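Local coordinates for flagellar biosynthetic protein flhB (Aquifex aeolicus, PDB 3B1S) that probably serves flagellar assembly as part of the type III export apparatus, being required to form the rod of the basal body, at residues R51-A56 against P65-A70. Residues are numbered along the deposited sequence; the frame is centred on the assembly and turned at random.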
loop_
_atom_site.group_PDB
_atom_site.type_symbol
_atom_site.label_atom_id
_atom_site.label_comp_id
_atom_site.label_asym_id
_atom_site.label_seq_id
_atom_site.Cartn_x
_atom_site.Cartn_y
_atom_site.Cartn_z
ATOM N N ARG D 51 5.921 8.854 -3.371
ATOM C CA ARG D 51 6.817 8.927 -4.555
ATOM C C ARG D 51 8.078 8.088 -4.361
ATOM O O ARG D 51 8.365 7.235 -5.176
ATOM C CB ARG D 51 7.176 10.391 -4.931
ATOM C CG ARG D 51 8.425 10.580 -5.859
ATOM C CD ARG D 51 8.278 11.827 -6.797
ATOM N NE ARG D 51 9.445 12.098 -7.665
ATOM C CZ ARG D 51 9.519 11.835 -8.976
ATOM N NH1 ARG D 51 8.502 11.271 -9.620
ATOM N NH2 ARG D 51 10.626 12.128 -9.648
ATOM N N ALA D 52 8.800 8.322 -3.268
ATOM C CA ALA D 52 10.082 7.668 -3.026
ATOM C C ALA D 52 9.923 6.187 -2.732
ATOM O O ALA D 52 10.853 5.406 -2.934
ATOM C CB ALA D 52 10.816 8.349 -1.889
ATOM N N LEU D 53 8.741 5.801 -2.266
ATOM C CA LEU D 53 8.506 4.431 -1.813
ATOM C C LEU D 53 8.063 3.465 -2.943
ATOM O O LEU D 53 8.352 2.257 -2.904
ATOM C CB LEU D 53 7.500 4.475 -0.663
ATOM C CG LEU D 53 7.087 3.283 0.188
ATOM C CD1 LEU D 53 8.232 2.609 0.923
ATOM C CD2 LEU D 53 6.092 3.826 1.168
ATOM N N TYR D 54 7.402 4.020 -3.960
ATOM C CA TYR D 54 6.747 3.240 -5.014
ATOM C C TYR D 54 7.646 2.300 -5.841
ATOM O O TYR D 54 7.411 1.080 -5.863
ATOM C CB TYR D 54 5.959 4.162 -5.957
ATOM C CG TYR D 54 4.800 3.458 -6.610
ATOM C CD1 TYR D 54 3.499 3.827 -6.310
ATOM C CD2 TYR D 54 4.997 2.392 -7.497
ATOM C CE1 TYR D 54 2.428 3.187 -6.871
ATOM C CE2 TYR D 54 3.922 1.741 -8.069
ATOM C CZ TYR D 54 2.641 2.150 -7.742
ATOM O OH TYR D 54 1.546 1.542 -8.279
ATOM N N PRO D 55 8.656 2.860 -6.554
ATOM C CA PRO D 55 9.481 1.981 -7.386
ATOM C C PRO D 55 10.311 1.066 -6.515
ATOM O O PRO D 55 10.774 0.024 -6.971
ATOM C CB PRO D 55 10.393 2.965 -8.132
ATOM C CG PRO D 55 9.661 4.301 -8.082
ATOM C CD PRO D 55 9.058 4.275 -6.710
ATOM N N ALA D 56 10.453 1.461 -5.255
ATOM C CA ALA D 56 11.408 0.861 -4.345
ATOM C C ALA D 56 11.061 -0.574 -3.944
ATOM O O ALA D 56 11.943 -1.426 -3.810
ATOM C CB ALA D 56 11.575 1.744 -3.115
ATOM N N PRO D 65 14.979 -2.251 5.226
ATOM C CA PRO D 65 15.506 -1.578 6.407
ATOM C C PRO D 65 15.680 -0.054 6.222
ATOM O O PRO D 65 15.290 0.721 7.101
ATOM C CB PRO D 65 16.819 -2.316 6.646
ATOM C CG PRO D 65 16.447 -3.748 6.298
ATOM C CD PRO D 65 15.504 -3.629 5.112
ATOM N N LYS D 66 16.046 0.388 5.038
ATOM C CA LYS D 66 16.238 1.800 4.867
ATOM C C LYS D 66 15.012 2.582 5.196
ATOM O O LYS D 66 15.080 3.537 5.939
ATOM C CB LYS D 66 16.489 2.077 3.403
ATOM C CG LYS D 66 15.826 3.352 2.961
ATOM C CD LYS D 66 16.631 4.094 1.913
ATOM C CE LYS D 66 16.459 5.601 2.067
ATOM N NZ LYS D 66 17.256 6.414 1.111
ATOM N N PHE D 67 13.865 2.135 4.752
ATOM C CA PHE D 67 12.658 2.896 4.991
ATOM C C PHE D 67 12.231 2.929 6.430
ATOM O O PHE D 67 11.279 3.588 6.752
ATOM C CB PHE D 67 11.510 2.355 4.174
ATOM C CG PHE D 67 11.578 2.724 2.748
ATOM C CD1 PHE D 67 11.468 4.029 2.365
ATOM C CD2 PHE D 67 11.739 1.764 1.786
ATOM C CE1 PHE D 67 11.522 4.365 1.064
ATOM C CE2 PHE D 67 11.798 2.101 0.482
ATOM C CZ PHE D 67 11.689 3.397 0.118
ATOM N N TYR D 68 12.850 2.158 7.296
ATOM C CA TYR D 68 12.282 2.033 8.632
ATOM C C TYR D 68 12.131 3.409 9.258
ATOM O O TYR D 68 11.231 3.621 10.068
ATOM C CB TYR D 68 13.082 1.106 9.526
ATOM C CG TYR D 68 13.171 -0.318 9.033
ATOM C CD1 TYR D 68 14.141 -1.180 9.546
ATOM C CD2 TYR D 68 12.318 -0.805 8.048
ATOM C CE1 TYR D 68 14.256 -2.512 9.110
ATOM C CE2 TYR D 68 12.429 -2.134 7.601
ATOM C CZ TYR D 68 13.407 -2.976 8.140
ATOM O OH TYR D 68 13.542 -4.272 7.719
ATOM N N LYS D 69 12.922 4.353 8.788
ATOM C CA LYS D 69 12.885 5.704 9.305
ATOM C C LYS D 69 11.609 6.511 9.140
ATOM O O LYS D 69 11.127 7.103 10.081
ATOM C CB LYS D 69 13.970 6.498 8.594
ATOM C CG LYS D 69 13.680 6.737 7.118
ATOM C CD LYS D 69 14.550 7.844 6.537
ATOM C CE LYS D 69 15.808 7.315 5.868
ATOM N NZ LYS D 69 16.776 8.400 5.578
ATOM N N ALA D 70 11.046 6.524 7.950
ATOM C CA ALA D 70 9.885 7.377 7.683
ATOM C C ALA D 70 8.556 6.664 7.889
ATOM O O ALA D 70 7.533 7.316 8.148
ATOM C CB ALA D 70 9.975 8.006 6.272
#
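Phe-67, in segment 65-70 that leads into helix 68-84, reaches across to segment 51-56 at helix 47-53, where Leu-53 meets it in a CH-pi contact, a small helix-to-helix junction in the cytoplasmic C-terminal domain of this type III secretion exporter family member. It illustrates how one aromatic ring can join two helical segments without a hydrogen bond between them. Leu-53 CD1 sits above the middle of the ring, 3.5 Å from the centroid of Phe-67 and 5° off the normal. With CG anti to the backbone N (chi1 -173°), the leucine side chain runs out to the ring although its first bond does not aim there, and elsewhere it packs on Ile-6 of strand 4-9 and on an apolar side chain of the other chain. Phe-67 keeps CG anti to its carbonyl carbon (chi1 -76°), which carries the ring across to helix 47-53. An alanine in place of Phe-67 is likely to open a gap beside Leu-53 CD1 and take this apolar partner from Ala-56. The ring's edge is met twice: Ala-52 O approaches Phe-67 CZ at 3.7 Å, and the methyl CB of Ala-56, lying in the ring plane, is 3.6 Å from Phe-67 CE2.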